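Local coordinates for freshwater cyanophage protein (Microcystis phage Mic1, PDB 6L2W) that is of unknown function but adopts a novel fold and is probably a structural protein of the phage, at residues N54-C59 against R100-K105; M2-S7 against I23-K28; L45-E50 against E96-E101. One frame throughout, in Å; residues are numbered along the deposited sequence.

How the interactions relate
All three contacts belong to one layered alpha/beta arrangement, in which helices 51-61 and 96-115 lie beside an antiparallel sheet. Interaction 1 joins the two helices. Interaction 3 lies about 8 Å away, centre to centre, shares Arg-100 and Glu-101 with it, and joins the start of helix 96-115 to the segment before helix 51-61. Interaction 2 lies about 13 Å from each of the others and closes the loop after strand 17-23 onto strand 2-12. Val-55, on helix 51-61, touches residues of the other two contacts: its CG1 is 4.0 Å from Val-4 CG1, and its CG2 is 3.6 Å from Leu-45 CD2. The backbone pairs Met-2 with Leu-47 and Val-4 with Leu-45 join interactions 2 and 3.

Interaction 1 (N54-C59 against R100-K105); sequences NVCEYC and REINLK
Cys-56 packs against Lys-105 and Ile-102 where two helices, 51-61 and 96-115, cross on one side of the antiparallel sheet. The short helical segments cross at -48°, and their axes come no closer than 10.2 Å. Few side chains meet, and little surface is buried between the two segments. Cys-56 projects from helix 51-61 toward helix 96-115. Its CB lies 3.5 Å from Lys-105 CG, so the touch is on the aliphatic part of the lysine and not on its amine. The sulfur continues past this point. Cys-56 SG is 3.9 Å from Lys-105 CG and 4.2 Å from Ile-102 CG2, so it meets both side chains. The thiol takes part here as an apolar group.

Lys-105 CG stands opposite its backbone N (chi1 -179°), which carries it out toward helix 51-61. The chain then bends at chi2 and runs on past Glu-57. Glu-57 CG is 4.4 Å from Lys-105 CE, a loose contact at the border. The carboxylate and the amine have opposite charges but do not meet, so any attraction between them would act over a distance. Lys-105 also has a long, weak ion pair with Glu-53.

Further out, Leu-109, a turn along helix 96-115, touches both Cys-56 and Glu-57. The other side of helix 96-115 is held through Asn-103, which hydrogen-bonds Trp-76 and Asn-67. Between the helices, the charged ends of the bordering pair stay 4.9 Å apart, measured from Glu-57 OE2 to Lys-105 NZ.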
loop_
_atom_site.group_PDB
_atom_site.type_symbol
_atom_site.label_atom_id
_atom_site.label_comp_id
_atom_site.label_asym_id
_atom_site.label_seq_id
_atom_site.Cartn_x
_atom_site.Cartn_y
_atom_site.Cartn_z
ATOM N N ASN B 54 2.630 -15.650 -15.685
ATOM C CA ASN B 54 2.918 -14.452 -16.468
ATOM C C ASN B 54 2.900 -13.213 -15.563
ATOM O O ASN B 54 3.659 -12.293 -15.755
ATOM C CB ASN B 54 1.940 -14.285 -17.635
ATOM C CG ASN B 54 2.080 -15.370 -18.686
ATOM O OD1 ASN B 54 1.077 -15.867 -19.206
ATOM N ND2 ASN B 54 3.312 -15.752 -18.998
ATOM N N VAL B 55 1.980 -13.184 -14.616
ATOM C CA VAL B 55 1.878 -12.088 -13.680
ATOM C C VAL B 55 3.154 -12.066 -12.824
ATOM O O VAL B 55 3.757 -11.011 -12.631
ATOM C CB VAL B 55 0.590 -12.211 -12.842
ATOM C CG1 VAL B 55 0.712 -11.524 -11.495
ATOM C CG2 VAL B 55 -0.624 -11.698 -13.610
ATOM N N CYS B 56 3.598 -13.228 -12.349
ATOM C CA CYS B 56 4.769 -13.240 -11.467
ATOM C C CYS B 56 6.027 -12.805 -12.212
ATOM O O CYS B 56 6.926 -12.196 -11.621
ATOM C CB CYS B 56 5.013 -14.611 -10.863
ATOM S SG CYS B 56 3.803 -15.010 -9.582
ATOM N N GLU B 57 6.074 -13.127 -13.488
ATOM C CA GLU B 57 7.249 -12.852 -14.317
ATOM C C GLU B 57 7.347 -11.339 -14.559
ATOM O O GLU B 57 8.442 -10.737 -14.553
ATOM C CB GLU B 57 7.158 -13.626 -15.635
ATOM C CG GLU B 57 7.502 -15.104 -15.491
ATOM C CD GLU B 57 7.628 -15.905 -16.786
ATOM O OE1 GLU B 57 6.592 -16.115 -17.467
ATOM O OE2 GLU B 57 8.763 -16.335 -17.103
ATOM N N TYR B 58 6.201 -10.718 -14.783
ATOM C CA TYR B 58 6.232 -9.312 -15.070
ATOM C C TYR B 58 6.579 -8.546 -13.778
ATOM O O TYR B 58 7.370 -7.604 -13.814
ATOM C CB TYR B 58 4.925 -8.887 -15.738
ATOM C CG TYR B 58 4.911 -7.427 -16.086
ATOM C CD1 TYR B 58 5.688 -6.926 -17.116
ATOM C CD2 TYR B 58 4.179 -6.529 -15.331
ATOM C CE1 TYR B 58 5.708 -5.570 -17.412
ATOM C CE2 TYR B 58 4.182 -5.175 -15.616
ATOM C CZ TYR B 58 4.952 -4.689 -16.654
ATOM O OH TYR B 58 4.934 -3.346 -16.923
ATOM N N CYS B 59 6.026 -8.983 -12.645
ATOM C CA CYS B 59 6.309 -8.343 -11.349
ATOM C C CYS B 59 7.801 -8.449 -11.002
ATOM O O CYS B 59 8.393 -7.482 -10.498
ATOM C CB CYS B 59 5.457 -8.956 -10.238
ATOM S SG CYS B 59 3.707 -8.486 -10.349
ATOM N N ARG B 100 1.672 -18.638 -0.890
ATOM C CA ARG B 100 2.783 -19.576 -0.930
ATOM C C ARG B 100 3.235 -19.779 -2.382
ATOM O O ARG B 100 4.433 -19.681 -2.697
ATOM C CB ARG B 100 2.373 -20.893 -0.265
ATOM C CG ARG B 100 3.520 -21.877 -0.064
ATOM C CD ARG B 100 3.361 -22.842 1.111
ATOM N NE ARG B 100 2.443 -23.963 0.902
ATOM C CZ ARG B 100 1.287 -24.146 1.553
ATOM N NH1 ARG B 100 0.818 -23.218 2.377
ATOM N NH2 ARG B 100 0.603 -25.265 1.376
ATOM N N GLU B 101 2.293 -20.025 -3.275
ATOM C CA GLU B 101 2.638 -20.259 -4.669
ATOM C C GLU B 101 3.356 -19.032 -5.250
ATOM O O GLU B 101 4.358 -19.176 -5.969
ATOM C CB GLU B 101 1.396 -20.553 -5.503
ATOM C CG GLU B 101 0.833 -21.937 -5.249
ATOM C CD GLU B 101 -0.391 -22.314 -6.076
ATOM O OE1 GLU B 101 -0.632 -21.668 -7.137
ATOM O OE2 GLU B 101 -1.096 -23.267 -5.661
ATOM N N ILE B 102 2.835 -17.838 -4.946
ATOM C CA ILE B 102 3.353 -16.615 -5.535
ATOM C C ILE B 102 4.766 -16.359 -5.019
ATOM O O ILE B 102 5.637 -16.011 -5.798
ATOM C CB ILE B 102 2.410 -15.425 -5.290
ATOM C CG1 ILE B 102 1.139 -15.625 -6.115
ATOM C CG2 ILE B 102 3.100 -14.088 -5.589
ATOM C CD1 ILE B 102 0.091 -14.554 -5.923
ATOM N N ASN B 103 4.955 -16.554 -3.725
ATOM C CA ASN B 103 6.241 -16.379 -3.084
ATOM C C ASN B 103 7.277 -17.367 -3.642
ATOM O O ASN B 103 8.424 -16.969 -3.871
ATOM C CB ASN B 103 6.114 -16.522 -1.568
ATOM C CG ASN B 103 5.784 -15.209 -0.889
ATOM O OD1 ASN B 103 6.118 -14.145 -1.405
ATOM N ND2 ASN B 103 5.197 -15.272 0.298
ATOM N N LEU B 104 6.896 -18.628 -3.858
ATOM C CA LEU B 104 7.829 -19.613 -4.419
ATOM C C LEU B 104 8.278 -19.125 -5.807
ATOM O O LEU B 104 9.460 -19.051 -6.099
ATOM C CB LEU B 104 7.166 -21.000 -4.479
ATOM C CG LEU B 104 7.908 -22.077 -5.285
ATOM C CD1 LEU B 104 9.303 -22.297 -4.737
ATOM C CD2 LEU B 104 7.138 -23.400 -5.312
ATOM N N LYS B 105 7.329 -18.748 -6.636
ATOM C CA LYS B 105 7.630 -18.339 -7.994
ATOM C C LYS B 105 8.487 -17.064 -7.994
ATOM O O LYS B 105 9.524 -17.009 -8.670
ATOM C CB LYS B 105 6.332 -18.161 -8.778
ATOM C CG LYS B 105 6.531 -17.750 -10.227
ATOM C CD LYS B 105 7.000 -18.872 -11.120
ATOM C CE LYS B 105 7.468 -18.355 -12.460
ATOM N NZ LYS B 105 7.796 -19.457 -13.390
#

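Interaction 2 (M2-S7 against I23-K28); sequences MFVRLS and IDLNTK
Leu-6 lays its CD2 methyl against the side chain of Ile-23, 3.8 Å from both Ile-23 CB and Ile-23 CD1. A first torsion of 173° sets the leucine branch beside its own carbonyl carbon, within reach of the isoleucine. The same methyl is 4.1 Å from Leu-25 CD2, so Leu-6 touches both Ile-23, at the end of its strand, and Leu-25 in the loop beyond. Leu-25 also reaches Val-4, and their side chains cross at about a right angle. The separation of Val-4 CG1 from Leu-25 CD1 is tighter than usual for two carbons, and its exact value is doubtful.

The backbones meet where strand 17-23 ends beside strand 2-12 in the antiparallel sheet. Ile-23 N donates to Leu-6 O at 2.9 Å, with an N-H...O angle of 166°. The return link passes through a water. It accepts from Leu-6 N and donates to Ile-23 O, at 2.6 Å from that oxygen. The water therefore takes the place of a direct second bond at this pair.

Beyond Ile-23 the chain turns. Asp-24 OD1 accepts from Asn-26 N, an Asx turn, and from Thr-27 N at 2.9 Å. The two donors come from opposite faces of the carboxylate plane. Lys-28 NZ hydrogen-bonds Leu-25 O, and Lys-28 also makes a cation-pi contact with Tyr-58 of helix 51-61. That helix covers the packed side chains, with Tyr-58 on Leu-6. One direct bond and one water bridge join the two backbones, so their spacing here is probably set jointly by the water and by the apolar packing of Leu-6, Ile-23 and Leu-25.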
loop_
_atom_site.group_PDB
_atom_site.type_symbol
_atom_site.label_atom_id
_atom_site.label_comp_id
_atom_site.label_asym_id
_atom_site.label_seq_id
_atom_site.Cartn_x
_atom_site.Cartn_y
_atom_site.Cartn_z
ATOM N N MET B 2 -10.268 -15.228 -7.716
ATOM C CA MET B 2 -9.175 -14.506 -7.090
ATOM C C MET B 2 -8.638 -13.485 -8.078
ATOM O O MET B 2 -8.655 -13.704 -9.291
ATOM C CB MET B 2 -8.050 -15.440 -6.647
ATOM C CG MET B 2 -8.218 -15.864 -5.234
ATOM S SD MET B 2 -6.943 -16.988 -4.876
ATOM C CE MET B 2 -7.700 -17.996 -3.605
ATOM N N PHE B 3 -8.169 -12.377 -7.528
ATOM C CA PHE B 3 -7.641 -11.291 -8.357
ATOM C C PHE B 3 -6.364 -10.713 -7.753
ATOM O O PHE B 3 -6.023 -10.864 -6.577
ATOM C CB PHE B 3 -8.615 -10.116 -8.489
ATOM C CG PHE B 3 -10.014 -10.477 -8.908
ATOM C CD1 PHE B 3 -10.424 -10.312 -10.221
ATOM C CD2 PHE B 3 -10.927 -10.949 -7.980
ATOM C CE1 PHE B 3 -11.718 -10.630 -10.603
ATOM C CE2 PHE B 3 -12.219 -11.271 -8.365
ATOM C CZ PHE B 3 -12.612 -11.110 -9.672
ATOM N N VAL B 4 -5.796 -9.904 -8.601
ATOM C CA VAL B 4 -4.482 -9.452 -8.524
ATOM C C VAL B 4 -4.466 -8.046 -9.141
ATOM O O VAL B 4 -5.109 -7.815 -10.194
ATOM C CB VAL B 4 -3.603 -10.478 -9.260
ATOM C CG1 VAL B 4 -2.803 -9.874 -10.395
ATOM C CG2 VAL B 4 -2.750 -11.254 -8.277
ATOM N N ARG B 5 -3.799 -7.109 -8.456
ATOM C CA ARG B 5 -3.649 -5.750 -8.958
ATOM C C ARG B 5 -2.221 -5.256 -8.681
ATOM O O ARG B 5 -1.630 -5.486 -7.621
ATOM C CB ARG B 5 -4.680 -4.826 -8.295
ATOM C CG ARG B 5 -4.654 -3.403 -8.828
ATOM C CD ARG B 5 -5.880 -2.605 -8.440
ATOM N NE ARG B 5 -5.902 -2.294 -7.028
ATOM C CZ ARG B 5 -6.724 -1.423 -6.454
ATOM N NH1 ARG B 5 -7.596 -0.736 -7.178
ATOM N NH2 ARG B 5 -6.644 -1.223 -5.151
ATOM N N LEU B 6 -1.717 -4.502 -9.625
ATOM C CA LEU B 6 -0.392 -4.010 -9.566
ATOM C C LEU B 6 -0.468 -2.493 -9.437
ATOM O O LEU B 6 -1.004 -1.855 -10.319
ATOM C CB LEU B 6 0.318 -4.415 -10.860
ATOM C CG LEU B 6 1.713 -3.830 -11.033
ATOM C CD1 LEU B 6 2.600 -4.236 -9.868
ATOM C CD2 LEU B 6 2.330 -4.258 -12.362
ATOM N N SER B 7 0.095 -1.936 -8.373
ATOM C CA SER B 7 0.050 -0.502 -8.184
ATOM C C SER B 7 1.450 0.118 -8.297
ATOM O O SER B 7 2.478 -0.549 -8.081
ATOM C CB SER B 7 -0.590 -0.141 -6.869
ATOM O OG SER B 7 -1.836 -0.798 -6.713
ATOM N N ILE B 23 -1.090 -0.249 -12.744
ATOM C CA ILE B 23 -0.588 -0.664 -14.050
ATOM C C ILE B 23 -1.549 -1.733 -14.561
ATOM O O ILE B 23 -1.810 -2.705 -13.863
ATOM C CB ILE B 23 0.869 -1.163 -13.987
ATOM C CG1 ILE B 23 1.821 -0.082 -13.478
ATOM C CG2 ILE B 23 1.329 -1.660 -15.351
ATOM C CD1 ILE B 23 3.091 -0.622 -12.878
ATOM N N ASP B 24 -2.140 -1.529 -15.730
ATOM C CA ASP B 24 -3.085 -2.548 -16.217
ATOM C C ASP B 24 -2.280 -3.811 -16.534
ATOM O O ASP B 24 -1.348 -3.746 -17.307
ATOM C CB ASP B 24 -3.883 -2.072 -17.435
ATOM C CG ASP B 24 -4.836 -3.139 -17.942
ATOM O OD1 ASP B 24 -4.337 -4.157 -18.524
ATOM O OD2 ASP B 24 -6.060 -2.984 -17.701
ATOM N N LEU B 25 -2.643 -4.943 -15.948
ATOM C CA LEU B 25 -1.844 -6.145 -16.112
ATOM C C LEU B 25 -2.062 -6.812 -17.485
ATOM O O LEU B 25 -1.340 -7.767 -17.791
ATOM C CB LEU B 25 -2.163 -7.113 -14.969
ATOM C CG LEU B 25 -1.269 -6.934 -13.743
ATOM C CD1 LEU B 25 -1.736 -7.793 -12.582
ATOM C CD2 LEU B 25 0.182 -7.235 -14.085
ATOM N N ASN B 26 -3.000 -6.335 -18.313
ATOM C CA ASN B 26 -3.130 -6.825 -19.712
ATOM C C ASN B 26 -2.254 -5.979 -20.638
ATOM O O ASN B 26 -1.345 -6.492 -21.267
ATOM C CB ASN B 26 -4.573 -6.794 -20.227
ATOM C CG ASN B 26 -5.467 -7.802 -19.543
ATOM O OD1 ASN B 26 -6.510 -7.449 -18.996
ATOM N ND2 ASN B 26 -5.061 -9.056 -19.564
ATOM N N THR B 27 -2.531 -4.681 -20.685
ATOM C CA THR B 27 -1.847 -3.775 -21.622
ATOM C C THR B 27 -0.476 -3.367 -21.069
ATOM O O THR B 27 0.370 -2.897 -21.828
ATOM C CB THR B 27 -2.683 -2.530 -21.969
ATOM O OG1 THR B 27 -1.760 -1.490 -22.286
ATOM C CG2 THR B 27 -3.587 -2.024 -20.867
ATOM N N LYS B 28 -0.265 -3.528 -19.762
ATOM C CA LYS B 28 0.951 -3.064 -19.068
ATOM C C LYS B 28 1.075 -1.537 -19.186
ATOM O O LYS B 28 2.171 -0.997 -19.106
ATOM C CB LYS B 28 2.192 -3.799 -19.594
ATOM C CG LYS B 28 2.548 -5.083 -18.859
ATOM C CD LYS B 28 1.655 -6.252 -19.146
ATOM C CE LYS B 28 2.181 -7.539 -18.551
ATOM N NZ LYS B 28 1.226 -8.659 -18.736
HETATM O O HOH W 1 -3.212 -4.144 -12.240
#

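Interaction 3 (L45-E50 against E96-E101); sequences LELTAE and EVKIRE
Lys-98, in the first turns of helix 96-115, meets Leu-47 of segment 45-50. This segment leads from a strand into helix 51-61, and the Thr-48 side chain caps a backbone N just beyond it. The contact joins helix 96-115 to the sheet edge, where Leu-47 pairs with Met-2 of strand 2-12. The helix starts at Glu-96, whose backbone N is hydrogen-bonded by Asn-94 OD1. Lys-98 follows and carries the contact from the helix side. Its chain bends at chi2 and chi4, and it reaches Leu-47 end to end. Lys-98 CD is 4.0 Å from Leu-47 CD2. The amine is equally near that methyl, so a charged group ends beside an apolar one. The leucine, with chi1 at -175°, extends CD2 to the lysine.

Ile-99 touches Leu-87 of strand 83-89, and both Leu-47 and Lys-98 also touch this leucine. Glu-101, three residues after Lys-98, makes a long, weak ion pair with it, 3.9 Å from Glu-101 OE1 to Lys-98 NZ. This may steady the amine only loosely. On the 45-50 side, Asn-51 hydrogen-bonds Glu-46 O and Thr-48 N. The carbonyl Thr-48 O lies 4.5 Å from Lys-98 NZ.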
loop_
_atom_site.group_PDB
_atom_site.type_symbol
_atom_site.label_atom_id
_atom_site.label_comp_id
_atom_site.label_asym_id
_atom_site.label_seq_id
_atom_site.Cartn_x
_atom_site.Cartn_y
_atom_site.Cartn_z
ATOM N N LEU B 45 -7.236 -7.985 -12.153
ATOM C CA LEU B 45 -7.148 -9.043 -13.146
ATOM C C LEU B 45 -7.525 -10.355 -12.468
ATOM O O LEU B 45 -7.020 -10.628 -11.379
ATOM C CB LEU B 45 -5.717 -9.123 -13.686
ATOM C CG LEU B 45 -5.394 -10.352 -14.539
ATOM C CD1 LEU B 45 -6.082 -10.277 -15.900
ATOM C CD2 LEU B 45 -3.888 -10.511 -14.705
ATOM N N GLU B 46 -8.392 -11.137 -13.124
ATOM C CA GLU B 46 -8.782 -12.466 -12.643
ATOM C C GLU B 46 -7.538 -13.346 -12.654
ATOM O O GLU B 46 -6.848 -13.396 -13.649
ATOM C CB GLU B 46 -9.869 -13.078 -13.536
ATOM C CG GLU B 46 -9.997 -14.598 -13.404
ATOM C CD GLU B 46 -11.160 -15.282 -14.122
ATOM O OE1 GLU B 46 -12.031 -14.577 -14.708
ATOM O OE2 GLU B 46 -11.200 -16.538 -14.088
ATOM N N LEU B 47 -7.251 -14.017 -11.558
ATOM C CA LEU B 47 -6.027 -14.790 -11.510
ATOM C C LEU B 47 -6.371 -16.236 -11.846
ATOM O O LEU B 47 -7.197 -16.837 -11.169
ATOM C CB LEU B 47 -5.392 -14.684 -10.123
ATOM C CG LEU B 47 -4.030 -15.365 -9.979
ATOM C CD1 LEU B 47 -2.934 -14.509 -10.581
ATOM C CD2 LEU B 47 -3.734 -15.660 -8.522
ATOM N N THR B 48 -5.714 -16.759 -12.875
ATOM C CA THR B 48 -5.998 -18.101 -13.387
ATOM C C THR B 48 -4.751 -18.970 -13.258
ATOM O O THR B 48 -3.655 -18.477 -13.002
ATOM C CB THR B 48 -6.480 -18.071 -14.845
ATOM O OG1 THR B 48 -5.501 -17.471 -15.702
ATOM C CG2 THR B 48 -7.783 -17.318 -14.983
ATOM N N ALA B 49 -4.949 -20.260 -13.467
ATOM C CA ALA B 49 -3.875 -21.226 -13.355
ATOM C C ALA B 49 -2.840 -20.981 -14.455
ATOM O O ALA B 49 -1.682 -21.322 -14.261
ATOM C CB ALA B 49 -4.420 -22.627 -13.434
ATOM N N GLU B 50 -3.263 -20.370 -15.566
ATOM C CA GLU B 50 -2.373 -20.131 -16.709
ATOM C C GLU B 50 -1.650 -18.780 -16.559
ATOM O O GLU B 50 -0.425 -18.713 -16.793
ATOM C CB GLU B 50 -3.118 -20.255 -18.049
ATOM C CG GLU B 50 -4.465 -19.546 -18.129
ATOM C CD GLU B 50 -5.695 -20.422 -17.902
ATOM O OE1 GLU B 50 -5.569 -21.476 -17.239
ATOM O OE2 GLU B 50 -6.789 -20.043 -18.377
ATOM N N GLU B 96 -3.700 -18.363 1.878
ATOM C CA GLU B 96 -2.377 -18.818 2.293
ATOM C C GLU B 96 -1.719 -19.638 1.169
ATOM O O GLU B 96 -0.506 -19.512 0.948
ATOM C CB GLU B 96 -2.458 -19.624 3.598
ATOM C CG GLU B 96 -2.438 -18.759 4.854
ATOM C CD GLU B 96 -3.635 -18.862 5.795
ATOM O OE1 GLU B 96 -4.464 -17.911 5.825
ATOM O OE2 GLU B 96 -3.727 -19.879 6.516
ATOM N N VAL B 97 -2.506 -20.477 0.484
ATOM C CA VAL B 97 -1.979 -21.397 -0.553
ATOM C C VAL B 97 -1.534 -20.568 -1.768
ATOM O O VAL B 97 -0.435 -20.775 -2.245
ATOM C CB VAL B 97 -2.993 -22.506 -0.926
ATOM C CG1 VAL B 97 -2.604 -23.269 -2.192
ATOM C CG2 VAL B 97 -3.187 -23.486 0.227
ATOM N N LYS B 98 -2.353 -19.625 -2.247
ATOM C CA LYS B 98 -1.943 -18.803 -3.386
ATOM C C LYS B 98 -0.762 -17.910 -3.018
ATOM O O LYS B 98 0.054 -17.620 -3.884
ATOM C CB LYS B 98 -3.063 -17.933 -3.958
ATOM C CG LYS B 98 -3.854 -18.592 -5.080
ATOM C CD LYS B 98 -3.055 -18.893 -6.348
ATOM C CE LYS B 98 -3.704 -19.958 -7.212
ATOM N NZ LYS B 98 -3.604 -19.625 -8.655
ATOM N N ILE B 99 -0.676 -17.482 -1.762
ATOM C CA ILE B 99 0.414 -16.609 -1.350
ATOM C C ILE B 99 1.715 -17.407 -1.404
ATOM O O ILE B 99 2.703 -16.901 -1.911
ATOM C CB ILE B 99 0.144 -15.985 0.035
ATOM C CG1 ILE B 99 -0.953 -14.925 -0.064
ATOM C CG2 ILE B 99 1.407 -15.403 0.653
ATOM C CD1 ILE B 99 -1.607 -14.598 1.256
ATOM N N ARG B 100 1.672 -18.638 -0.890
ATOM C CA ARG B 100 2.783 -19.576 -0.930
ATOM C C ARG B 100 3.235 -19.779 -2.382
ATOM O O ARG B 100 4.433 -19.681 -2.697
ATOM C CB ARG B 100 2.373 -20.893 -0.265
ATOM C CG ARG B 100 3.520 -21.877 -0.064
ATOM C CD ARG B 100 3.361 -22.842 1.111
ATOM N NE ARG B 100 2.443 -23.963 0.902
ATOM C CZ ARG B 100 1.287 -24.146 1.553
ATOM N NH1 ARG B 100 0.818 -23.218 2.377
ATOM N NH2 ARG B 100 0.603 -25.265 1.376
ATOM N N GLU B 101 2.293 -20.025 -3.275
ATOM C CA GLU B 101 2.638 -20.259 -4.669
ATOM C C GLU B 101 3.356 -19.032 -5.250
ATOM O O GLU B 101 4.358 -19.176 -5.969
ATOM C CB GLU B 101 1.396 -20.553 -5.503
ATOM C CG GLU B 101 0.833 -21.937 -5.249
ATOM C CD GLU B 101 -0.391 -22.314 -6.076
ATOM O OE1 GLU B 101 -0.632 -21.668 -7.137
ATOM O OE2 GLU B 101 -1.096 -23.267 -5.661
#